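Local structure of protein TASOR (Homo sapiens, 6TL1) at residues K59-L64 against T154-C159; F184-F189 against P196-P201; I134-I139 against T180-Y185. The protein contributes, as a component of the HUSH complex, to epigenetic silencing at H3K9me3-rich loci, this chain being the pseudo-PARP domain of TASOR. One frame throughout, in Å; residues are numbered along the deposited sequence.

Overall arrangement
From the N terminus, K59-L64 is met first, at the end of helix 45-60; contact 1 brings it to T154-C159, closing a loop of 89 intervening residues. I134-I139, inside that loop, pairs in contact 3 with T180-Y185 beyond it, so contacts 1 and 3 cross. Contact 2 follows contact 1 in series: F184-F189 begins where contact 3 ends, sharing F184 and Y185 with it, and returns through a short connection to P196-P201. Their centres lie about 10 to 12 Å apart. Together they tie helix 45-60, the antiparallel sheet containing 126-134 and 199-209, and the mixed sheet containing 139-142, 159-162 and 181-184 within the pseudo-PARP domain.

Contact 1 (K59-L64 against T154-C159); sequences KFDGRL and TPKHEC
D61 and R63 face K156 and E158 across backbones that stay well apart, the nearest CA atoms, of D61 and K156, being 9.3 Å apart. K59-L64 is a helix end and the loop after it, closed by a Schellman motif: G62, at positive phi, is the C-prime residue, with G62 N bonded to K59 O and R63 N to L58 O. T154-C159 is irregular until C159; T154 to H157 form a type II beta turn, and H157, its last residue, donates from ND1 back to P155 O.

R63 grips the E158 carboxylate side-on: NE reaches OE1 at 2.8 Å in a nearly straight bond (171°), while R63 NH2 reaches E158 OE2 at 2.7 Å. Both oxygens are met on their syn sides, with the two flat groups turned 35° from one another. The E158 chain bends at chi2 (57°), bringing its carboxylate up to the arginine. R63 NH1 also pairs with D61 OD2 at 3.5 Å, so the guanidinium lies between two acids and its rotation is probably restrained. The K156 ammonium stays 4.2 Å from D61 OD1, too far for a salt bridge.

E158 OE1 has a second donor, the backbone N of K138, just before strand 139-142. R63 and E158 both rest on L58, so this salt-bridge network joins the C-terminal end of helix 45-60 to the loop entering strand 159-162.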
loop_
_atom_site.group_PDB
_atom_site.type_symbol
_atom_site.label_atom_id
_atom_site.label_comp_id
_atom_site.label_asym_id
_atom_site.label_seq_id
_atom_site.Cartn_x
_atom_site.Cartn_y
_atom_site.Cartn_z
ATOM N N LYS A 59 -9.059 -16.413 -8.867
ATOM C CA LYS A 59 -9.730 -16.757 -10.118
ATOM C C LYS A 59 -10.467 -18.082 -10.014
ATOM O O LYS A 59 -11.526 -18.253 -10.629
ATOM C CB LYS A 59 -8.711 -16.820 -11.260
ATOM C CG LYS A 59 -9.332 -17.081 -12.631
ATOM C CD LYS A 59 -8.286 -17.010 -13.734
ATOM C CE LYS A 59 -8.930 -17.058 -15.107
ATOM N NZ LYS A 59 -7.922 -17.233 -16.205
ATOM N N PHE A 60 -9.952 -19.011 -9.208
ATOM C CA PHE A 60 -10.682 -20.247 -8.962
ATOM C C PHE A 60 -11.991 -20.007 -8.220
ATOM O O PHE A 60 -12.954 -20.750 -8.424
ATOM C CB PHE A 60 -9.813 -21.238 -8.192
ATOM C CG PHE A 60 -10.469 -22.567 -7.998
ATOM C CD1 PHE A 60 -10.409 -23.543 -8.976
ATOM C CD2 PHE A 60 -11.172 -22.830 -6.832
ATOM C CE1 PHE A 60 -11.029 -24.765 -8.789
ATOM C CE2 PHE A 60 -11.799 -24.048 -6.640
ATOM C CZ PHE A 60 -11.725 -25.017 -7.617
ATOM N N ASP A 61 -12.063 -18.976 -7.383
ATOM C CA ASP A 61 -13.246 -18.719 -6.572
ATOM C C ASP A 61 -14.190 -17.767 -7.298
ATOM O O ASP A 61 -15.242 -17.404 -6.772
ATOM C CB ASP A 61 -12.774 -18.163 -5.202
ATOM C CG ASP A 61 -13.910 -17.904 -4.160
ATOM O OD1 ASP A 61 -13.555 -17.840 -2.965
ATOM O OD2 ASP A 61 -15.103 -17.734 -4.469
ATOM N N GLY A 62 -13.912 -17.463 -8.557
ATOM C CA GLY A 62 -14.900 -16.784 -9.351
ATOM C C GLY A 62 -14.683 -15.302 -9.509
ATOM O O GLY A 62 -15.542 -14.635 -10.087
ATOM N N ARG A 63 -13.583 -14.758 -9.007
ATOM C CA ARG A 63 -13.354 -13.329 -9.172
ATOM C C ARG A 63 -13.250 -13.003 -10.655
ATOM O O ARG A 63 -12.806 -13.822 -11.465
ATOM C CB ARG A 63 -12.066 -12.887 -8.471
ATOM C CG ARG A 63 -12.022 -13.116 -6.975
ATOM C CD ARG A 63 -13.146 -12.429 -6.222
ATOM N NE ARG A 63 -12.849 -12.459 -4.797
ATOM C CZ ARG A 63 -13.237 -13.430 -3.976
ATOM N NH1 ARG A 63 -13.951 -14.442 -4.442
ATOM N NH2 ARG A 63 -12.907 -13.389 -2.691
ATOM N N LEU A 64 -13.676 -11.799 -11.018
ATOM C CA LEU A 64 -13.614 -11.433 -12.419
ATOM C C LEU A 64 -12.204 -10.968 -12.753
ATOM O O LEU A 64 -11.423 -10.606 -11.869
ATOM C CB LEU A 64 -14.595 -10.298 -12.714
ATOM C CG LEU A 64 -15.916 -10.310 -12.037
ATOM C CD1 LEU A 64 -16.506 -9.029 -12.019
ATOM C CD2 LEU A 64 -16.847 -11.234 -12.642
ATOM N N THR A 154 -14.189 -8.316 6.262
ATOM C CA THR A 154 -15.362 -8.877 5.597
ATOM C C THR A 154 -14.983 -10.153 4.868
ATOM O O THR A 154 -14.111 -10.110 3.973
ATOM C CB THR A 154 -15.952 -7.878 4.616
ATOM O OG1 THR A 154 -16.312 -6.682 5.311
ATOM C CG2 THR A 154 -17.225 -8.455 4.027
ATOM N N PRO A 155 -15.551 -11.307 5.185
ATOM C CA PRO A 155 -15.187 -12.541 4.500
ATOM C C PRO A 155 -15.505 -12.455 3.011
ATOM O O PRO A 155 -16.430 -11.752 2.596
ATOM C CB PRO A 155 -16.028 -13.615 5.187
ATOM C CG PRO A 155 -16.309 -13.026 6.564
ATOM C CD PRO A 155 -16.524 -11.559 6.280
ATOM N N LYS A 156 -14.689 -13.144 2.214
ATOM C CA LYS A 156 -14.887 -13.297 0.773
ATOM C C LYS A 156 -14.689 -11.987 0.015
ATOM O O LYS A 156 -15.143 -11.850 -1.117
ATOM C CB LYS A 156 -16.271 -13.881 0.469
ATOM C CG LYS A 156 -16.492 -15.260 1.074
ATOM C CD LYS A 156 -15.365 -16.217 0.771
ATOM C CE LYS A 156 -15.637 -17.591 1.362
ATOM N NZ LYS A 156 -14.499 -18.513 1.071
ATOM N N HIS A 157 -14.046 -11.011 0.641
ATOM C CA HIS A 157 -13.610 -9.779 0.008
ATOM C C HIS A 157 -12.120 -9.647 0.258
ATOM O O HIS A 157 -11.595 -10.206 1.224
ATOM C CB HIS A 157 -14.365 -8.545 0.549
ATOM C CG HIS A 157 -15.836 -8.556 0.241
ATOM N ND1 HIS A 157 -16.719 -9.416 0.858
ATOM C CD2 HIS A 157 -16.573 -7.823 -0.631
ATOM C CE1 HIS A 157 -17.937 -9.210 0.386
ATOM N NE2 HIS A 157 -17.876 -8.249 -0.519
ATOM N N GLU A 158 -11.425 -8.936 -0.627
ATOM C CA GLU A 158 -9.977 -8.870 -0.480
ATOM C C GLU A 158 -9.498 -7.703 0.362
ATOM O O GLU A 158 -8.404 -7.791 0.938
ATOM C CB GLU A 158 -9.300 -8.826 -1.854
ATOM C CG GLU A 158 -9.171 -10.207 -2.513
ATOM C CD GLU A 158 -10.503 -10.929 -2.674
ATOM O OE1 GLU A 158 -11.254 -10.559 -3.605
ATOM O OE2 GLU A 158 -10.814 -11.819 -1.854
ATOM N N CYS A 159 -10.269 -6.616 0.461
ATOM C CA CYS A 159 -9.799 -5.460 1.214
ATOM C C CYS A 159 -10.999 -4.600 1.588
ATOM O O CYS A 159 -12.096 -4.763 1.053
ATOM C CB CYS A 159 -8.785 -4.603 0.445
ATOM S SG CYS A 159 -9.468 -3.863 -1.074
#

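Contact 2 (F184-F189 against P196-P201); sequences FYEYGF and PRHVCP
E186 and R197 carry the charged part of this contact. With CG anti to the backbone N (chi1 -173°), the extended E186 chain brings its carboxylate to both the main chain and the guanidinium of R197. OE1 of E186 accepts from R197 N at 3.0 Å and, from the opposite face of its plane, from R197 NE. E186 OE2 takes R197 NH1 at 2.7 Å and also NE, completing a side-on grip with the planes 26° apart.

Among the rings, F184 turns an edge toward the face of H198 in an offset edge-to-face pair, centroids 5.4 Å apart and planes at 75°. The carbonyl O of Y185 lies at the imidazole edge, 3.0 Å from H198 CE1, whereas H198 NE2 donates to the backbone O of E158.

Apolar packing is led by V199, whose CG2 sits 3.8 Å from the centroid of the F184 ring in a CH-pi contact over one face. P196 adds a looser apolar pair, its CB 4.5 Å from F184 CB.

K54 and E57 of helix 45-60 extend the ion pair, and V107 of strand 107-110 packs against F184 and P196, where the chain leaves strand 181-184 and enters strand 199-209.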
loop_
_atom_site.group_PDB
_atom_site.type_symbol
_atom_site.label_atom_id
_atom_site.label_comp_id
_atom_site.label_asym_id
_atom_site.label_seq_id
_atom_site.Cartn_x
_atom_site.Cartn_y
_atom_site.Cartn_z
ATOM N N PHE A 184 -5.988 -4.478 3.707
ATOM C CA PHE A 184 -5.886 -5.823 3.167
ATOM C C PHE A 184 -5.867 -6.859 4.285
ATOM O O PHE A 184 -5.226 -6.670 5.320
ATOM C CB PHE A 184 -4.631 -5.955 2.308
ATOM C CG PHE A 184 -4.723 -5.222 1.009
ATOM C CD1 PHE A 184 -5.282 -5.830 -0.104
ATOM C CD2 PHE A 184 -4.265 -3.922 0.902
ATOM C CE1 PHE A 184 -5.382 -5.149 -1.309
ATOM C CE2 PHE A 184 -4.352 -3.240 -0.302
ATOM C CZ PHE A 184 -4.924 -3.857 -1.403
ATOM N N TYR A 185 -6.562 -7.962 4.068
ATOM C CA TYR A 185 -6.616 -9.011 5.069
ATOM C C TYR A 185 -6.871 -10.316 4.343
ATOM O O TYR A 185 -7.243 -10.336 3.166
ATOM C CB TYR A 185 -7.713 -8.739 6.100
ATOM C CG TYR A 185 -9.033 -8.542 5.414
ATOM C CD1 TYR A 185 -9.842 -9.626 5.094
ATOM C CD2 TYR A 185 -9.467 -7.270 5.065
ATOM C CE1 TYR A 185 -11.042 -9.448 4.445
ATOM C CE2 TYR A 185 -10.677 -7.079 4.430
ATOM C CZ TYR A 185 -11.460 -8.165 4.123
ATOM O OH TYR A 185 -12.658 -7.979 3.477
ATOM N N GLU A 186 -6.708 -11.412 5.072
ATOM C CA GLU A 186 -6.974 -12.714 4.486
ATOM C C GLU A 186 -7.307 -13.688 5.599
ATOM O O GLU A 186 -6.543 -13.819 6.562
ATOM C CB GLU A 186 -5.775 -13.206 3.670
ATOM C CG GLU A 186 -6.052 -14.468 2.900
ATOM C CD GLU A 186 -4.952 -14.827 1.911
ATOM O OE1 GLU A 186 -3.821 -14.312 2.033
ATOM O OE2 GLU A 186 -5.226 -15.654 1.022
ATOM N N TYR A 187 -8.443 -14.362 5.472
ATOM C CA TYR A 187 -8.776 -15.397 6.424
ATOM C C TYR A 187 -8.050 -16.673 6.020
ATOM O O TYR A 187 -8.061 -17.062 4.846
ATOM C CB TYR A 187 -10.285 -15.632 6.455
ATOM C CG TYR A 187 -11.055 -14.591 7.238
ATOM C CD1 TYR A 187 -11.214 -14.704 8.611
ATOM C CD2 TYR A 187 -11.633 -13.497 6.596
ATOM C CE1 TYR A 187 -11.930 -13.760 9.332
ATOM C CE2 TYR A 187 -12.356 -12.543 7.309
ATOM C CZ TYR A 187 -12.495 -12.679 8.674
ATOM O OH TYR A 187 -13.196 -11.743 9.396
ATOM N N GLY A 188 -7.427 -17.324 6.990
ATOM C CA GLY A 188 -6.980 -18.687 6.834
ATOM C C GLY A 188 -8.154 -19.560 7.176
ATOM O O GLY A 188 -9.316 -19.126 7.116
ATOM N N PHE A 189 -7.888 -20.794 7.565
ATOM C CA PHE A 189 -8.972 -21.642 8.045
ATOM C C PHE A 189 -8.962 -21.583 9.567
ATOM O O PHE A 189 -8.080 -22.153 10.215
ATOM C CB PHE A 189 -8.858 -23.063 7.516
ATOM C CG PHE A 189 -9.729 -24.044 8.246
ATOM C CD1 PHE A 189 -11.049 -23.724 8.548
ATOM C CD2 PHE A 189 -9.244 -25.292 8.608
ATOM C CE1 PHE A 189 -11.862 -24.618 9.230
ATOM C CE2 PHE A 189 -10.049 -26.197 9.280
ATOM C CZ PHE A 189 -11.360 -25.860 9.591
ATOM N N PRO A 196 -1.330 -11.042 4.695
ATOM C CA PRO A 196 -2.142 -11.262 3.492
ATOM C C PRO A 196 -1.235 -11.458 2.295
ATOM O O PRO A 196 -0.235 -10.756 2.147
ATOM C CB PRO A 196 -2.956 -9.966 3.368
ATOM C CG PRO A 196 -2.935 -9.364 4.747
ATOM C CD PRO A 196 -1.567 -9.713 5.281
ATOM N N ARG A 197 -1.576 -12.426 1.446
ATOM C CA ARG A 197 -0.686 -12.772 0.345
ATOM C C ARG A 197 -0.935 -11.982 -0.936
ATOM O O ARG A 197 -0.085 -12.034 -1.842
ATOM C CB ARG A 197 -0.758 -14.268 0.011
ATOM C CG ARG A 197 -0.677 -15.245 1.188
ATOM C CD ARG A 197 -1.068 -16.660 0.733
ATOM N NE ARG A 197 -2.499 -16.808 0.572
ATOM C CZ ARG A 197 -3.069 -17.832 -0.051
ATOM N NH1 ARG A 197 -4.389 -17.901 -0.151
ATOM N NH2 ARG A 197 -2.322 -18.758 -0.634
ATOM N N HIS A 198 -2.038 -11.235 -1.031
ATOM C CA HIS A 198 -2.294 -10.402 -2.201
ATOM C C HIS A 198 -1.694 -9.002 -2.055
ATOM O O HIS A 198 -2.096 -8.075 -2.763
ATOM C CB HIS A 198 -3.799 -10.358 -2.519
ATOM C CG HIS A 198 -4.687 -10.061 -1.350
ATOM N ND1 HIS A 198 -4.625 -10.754 -0.158
ATOM C CD2 HIS A 198 -5.711 -9.179 -1.214
ATOM C CE1 HIS A 198 -5.541 -10.288 0.672
ATOM N NE2 HIS A 198 -6.210 -9.327 0.059
ATOM N N VAL A 199 -0.712 -8.863 -1.175
ATOM C CA VAL A 199 0.135 -7.695 -1.010
ATOM C C VAL A 199 1.576 -8.172 -1.109
ATOM O O VAL A 199 1.972 -9.098 -0.394
ATOM C CB VAL A 199 -0.111 -7.015 0.347
ATOM C CG1 VAL A 199 0.936 -5.967 0.609
ATOM C CG2 VAL A 199 -1.543 -6.432 0.401
ATOM N N CYS A 200 2.354 -7.566 -2.015
ATOM C CA CYS A 200 3.726 -8.020 -2.248
ATOM C C CYS A 200 4.654 -6.837 -2.505
ATOM O O CYS A 200 4.366 -6.011 -3.387
ATOM C CB CYS A 200 3.769 -8.992 -3.433
ATOM S SG CYS A 200 5.369 -9.780 -3.679
ATOM N N PRO A 201 5.757 -6.712 -1.769
ATOM C CA PRO A 201 6.702 -5.619 -2.038
ATOM C C PRO A 201 7.302 -5.736 -3.434
ATOM O O PRO A 201 7.706 -6.819 -3.874
ATOM C CB PRO A 201 7.763 -5.784 -0.949
ATOM C CG PRO A 201 7.697 -7.214 -0.581
ATOM C CD PRO A 201 6.256 -7.628 -0.731
#

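Contact 3 (I134-I139 against T180-Y185); sequences IMKGKI and TQYYFY
Apolar packing of I134 and the K136 aliphatic chain against the rings of Y182 and F184 makes up this buried contact, which lies between the two sheets of the domain. I134 ends a strand of the antiparallel sheet; Y182 and F184 belong to strand 181-184 of the mixed sheet. The contact buries 233 Å² over both sides, and no polar bond links the two segments.

I134 CD1 touches both aromatics, 3.5 Å from F184 CZ and 3.8 Å from Y182 CD2. Its CG1 stands between the backbone N and the carbonyl carbon (chi1 57°), sending the longer branch to these rings. The CB and CG2 of I134 also come close to F184 CZ, so the branched side chain packs around the far end of the phenyl ring. The axes of I134 and of each aromatic side chain cross at about a right angle.

K136 makes use of its methylenes. CD lies over one face of the Y182 ring, 3.6 Å from Y182 CE1, and CE approaches the phenol oxygen, K136 CE to Y182 OH being 3.7 Å. Bends at chi3 (-87°) and chi4 (-60°) fold the chain across that ring, while NZ makes a weak hydrogen bond to S71 OG. At the F184 edge comes main chain: M135 O is 3.5 Å from F184 CE1.

A73 of strand 71-77 touches both I134 and Y182, while C159 at the start of strand 159-162 meets K136 and F184, and L109 of strand 107-110 packs on I134.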
loop_
_atom_site.group_PDB
_atom_site.type_symbol
_atom_site.label_atom_id
_atom_site.label_comp_id
_atom_site.label_asym_id
_atom_site.label_seq_id
_atom_site.Cartn_x
_atom_site.Cartn_y
_atom_site.Cartn_z
ATOM N N ILE A 134 -0.448 -4.991 -5.437
ATOM C CA ILE A 134 -1.615 -5.458 -4.705
ATOM C C ILE A 134 -2.644 -5.934 -5.710
ATOM O O ILE A 134 -2.611 -5.571 -6.888
ATOM C CB ILE A 134 -2.243 -4.364 -3.807
ATOM C CG1 ILE A 134 -2.617 -3.149 -4.673
ATOM C CG2 ILE A 134 -1.286 -3.995 -2.697
ATOM C CD1 ILE A 134 -3.316 -2.021 -3.925
ATOM N N MET A 135 -3.561 -6.756 -5.216
ATOM C CA MET A 135 -4.809 -7.059 -5.906
ATOM C C MET A 135 -5.941 -6.637 -4.994
ATOM O O MET A 135 -6.164 -7.252 -3.941
ATOM C CB MET A 135 -4.897 -8.541 -6.247
ATOM C CG MET A 135 -3.868 -8.966 -7.275
ATOM S SD MET A 135 -4.059 -10.704 -7.692
ATOM C CE MET A 135 -3.340 -11.403 -6.218
ATOM N N LYS A 136 -6.645 -5.575 -5.384
ATOM C CA LYS A 136 -7.757 -5.151 -4.562
ATOM C C LYS A 136 -8.887 -6.161 -4.625
ATOM O O LYS A 136 -9.686 -6.236 -3.692
ATOM C CB LYS A 136 -8.251 -3.761 -4.976
ATOM C CG LYS A 136 -7.199 -2.668 -4.903
ATOM C CD LYS A 136 -7.861 -1.294 -4.873
ATOM C CE LYS A 136 -8.136 -0.738 -6.256
ATOM N NZ LYS A 136 -6.895 -0.579 -7.063
ATOM N N GLY A 137 -8.950 -6.949 -5.698
ATOM C CA GLY A 137 -9.957 -7.991 -5.806
ATOM C C GLY A 137 -11.357 -7.425 -5.684
ATOM O O GLY A 137 -11.674 -6.343 -6.206
ATOM N N LYS A 138 -12.217 -8.166 -4.991
ATOM C CA LYS A 138 -13.569 -7.706 -4.699
ATOM C C LYS A 138 -13.491 -6.819 -3.467
ATOM O O LYS A 138 -13.114 -7.270 -2.375
ATOM C CB LYS A 138 -14.533 -8.875 -4.506
ATOM C CG LYS A 138 -15.869 -8.466 -3.905
ATOM C CD LYS A 138 -16.961 -9.506 -4.147
ATOM C CE LYS A 138 -17.604 -9.325 -5.532
ATOM N NZ LYS A 138 -18.636 -8.232 -5.565
ATOM N N ILE A 139 -13.820 -5.565 -3.649
ATOM C CA ILE A 139 -13.636 -4.532 -2.642
ATOM C C ILE A 139 -14.886 -4.446 -1.786
ATOM O O ILE A 139 -16.003 -4.560 -2.294
ATOM C CB ILE A 139 -13.340 -3.180 -3.319
ATOM C CG1 ILE A 139 -12.081 -3.290 -4.183
ATOM C CG2 ILE A 139 -13.183 -2.087 -2.282
ATOM C CD1 ILE A 139 -11.845 -2.097 -5.099
ATOM N N THR A 180 -7.910 7.639 2.826
ATOM C CA THR A 180 -7.417 7.164 1.537
ATOM C C THR A 180 -6.533 5.929 1.690
ATOM O O THR A 180 -5.552 5.762 0.959
ATOM C CB THR A 180 -6.668 8.268 0.792
ATOM O OG1 THR A 180 -5.565 8.706 1.586
ATOM C CG2 THR A 180 -7.608 9.458 0.507
ATOM N N GLN A 181 -6.841 5.083 2.665
ATOM C CA GLN A 181 -6.099 3.853 2.876
ATOM C C GLN A 181 -6.784 2.677 2.203
ATOM O O GLN A 181 -7.987 2.692 1.922
ATOM C CB GLN A 181 -5.944 3.547 4.368
ATOM C CG GLN A 181 -5.219 4.613 5.119
ATOM C CD GLN A 181 -3.733 4.544 4.875
ATOM O OE1 GLN A 181 -3.104 3.499 5.050
ATOM N NE2 GLN A 181 -3.167 5.659 4.406
ATOM N N TYR A 182 -5.979 1.658 1.931
ATOM C CA TYR A 182 -6.440 0.317 1.610
ATOM C C TYR A 182 -6.201 -0.563 2.832
ATOM O O TYR A 182 -5.171 -0.435 3.497
ATOM C CB TYR A 182 -5.681 -0.257 0.415
ATOM C CG TYR A 182 -5.945 0.413 -0.918
ATOM C CD1 TYR A 182 -7.228 0.736 -1.318
ATOM C CD2 TYR A 182 -4.894 0.720 -1.780
ATOM C CE1 TYR A 182 -7.470 1.353 -2.535
ATOM C CE2 TYR A 182 -5.126 1.329 -3.012
ATOM C CZ TYR A 182 -6.416 1.648 -3.377
ATOM O OH TYR A 182 -6.666 2.256 -4.585
ATOM N N TYR A 183 -7.130 -1.464 3.122
ATOM C CA TYR A 183 -7.035 -2.362 4.278
ATOM C C TYR A 183 -7.130 -3.798 3.780
ATOM O O TYR A 183 -8.219 -4.264 3.441
ATOM C CB TYR A 183 -8.131 -2.037 5.280
ATOM C CG TYR A 183 -8.221 -2.914 6.516
ATOM C CD1 TYR A 183 -7.285 -2.814 7.532
ATOM C CD2 TYR A 183 -9.286 -3.788 6.692
ATOM C CE1 TYR A 183 -7.403 -3.576 8.700
ATOM C CE2 TYR A 183 -9.409 -4.569 7.851
ATOM C CZ TYR A 183 -8.465 -4.452 8.841
ATOM O OH TYR A 183 -8.580 -5.209 9.979
ATOM N N PHE A 184 -5.988 -4.478 3.707
ATOM C CA PHE A 184 -5.886 -5.823 3.167
ATOM C C PHE A 184 -5.867 -6.859 4.285
ATOM O O PHE A 184 -5.226 -6.670 5.320
ATOM C CB PHE A 184 -4.631 -5.955 2.308
ATOM C CG PHE A 184 -4.723 -5.222 1.009
ATOM C CD1 PHE A 184 -5.282 -5.830 -0.104
ATOM C CD2 PHE A 184 -4.265 -3.922 0.902
ATOM C CE1 PHE A 184 -5.382 -5.149 -1.309
ATOM C CE2 PHE A 184 -4.352 -3.240 -0.302
ATOM C CZ PHE A 184 -4.924 -3.857 -1.403
ATOM N N TYR A 185 -6.562 -7.962 4.068
ATOM C CA TYR A 185 -6.616 -9.011 5.069
ATOM C C TYR A 185 -6.871 -10.316 4.343
ATOM O O TYR A 185 -7.243 -10.336 3.166
ATOM C CB TYR A 185 -7.713 -8.739 6.100
ATOM C CG TYR A 185 -9.033 -8.542 5.414
ATOM C CD1 TYR A 185 -9.842 -9.626 5.094
ATOM C CD2 TYR A 185 -9.467 -7.270 5.065
ATOM C CE1 TYR A 185 -11.042 -9.448 4.445
ATOM C CE2 TYR A 185 -10.677 -7.079 4.430
ATOM C CZ TYR A 185 -11.460 -8.165 4.123
ATOM O OH TYR A 185 -12.658 -7.979 3.477
#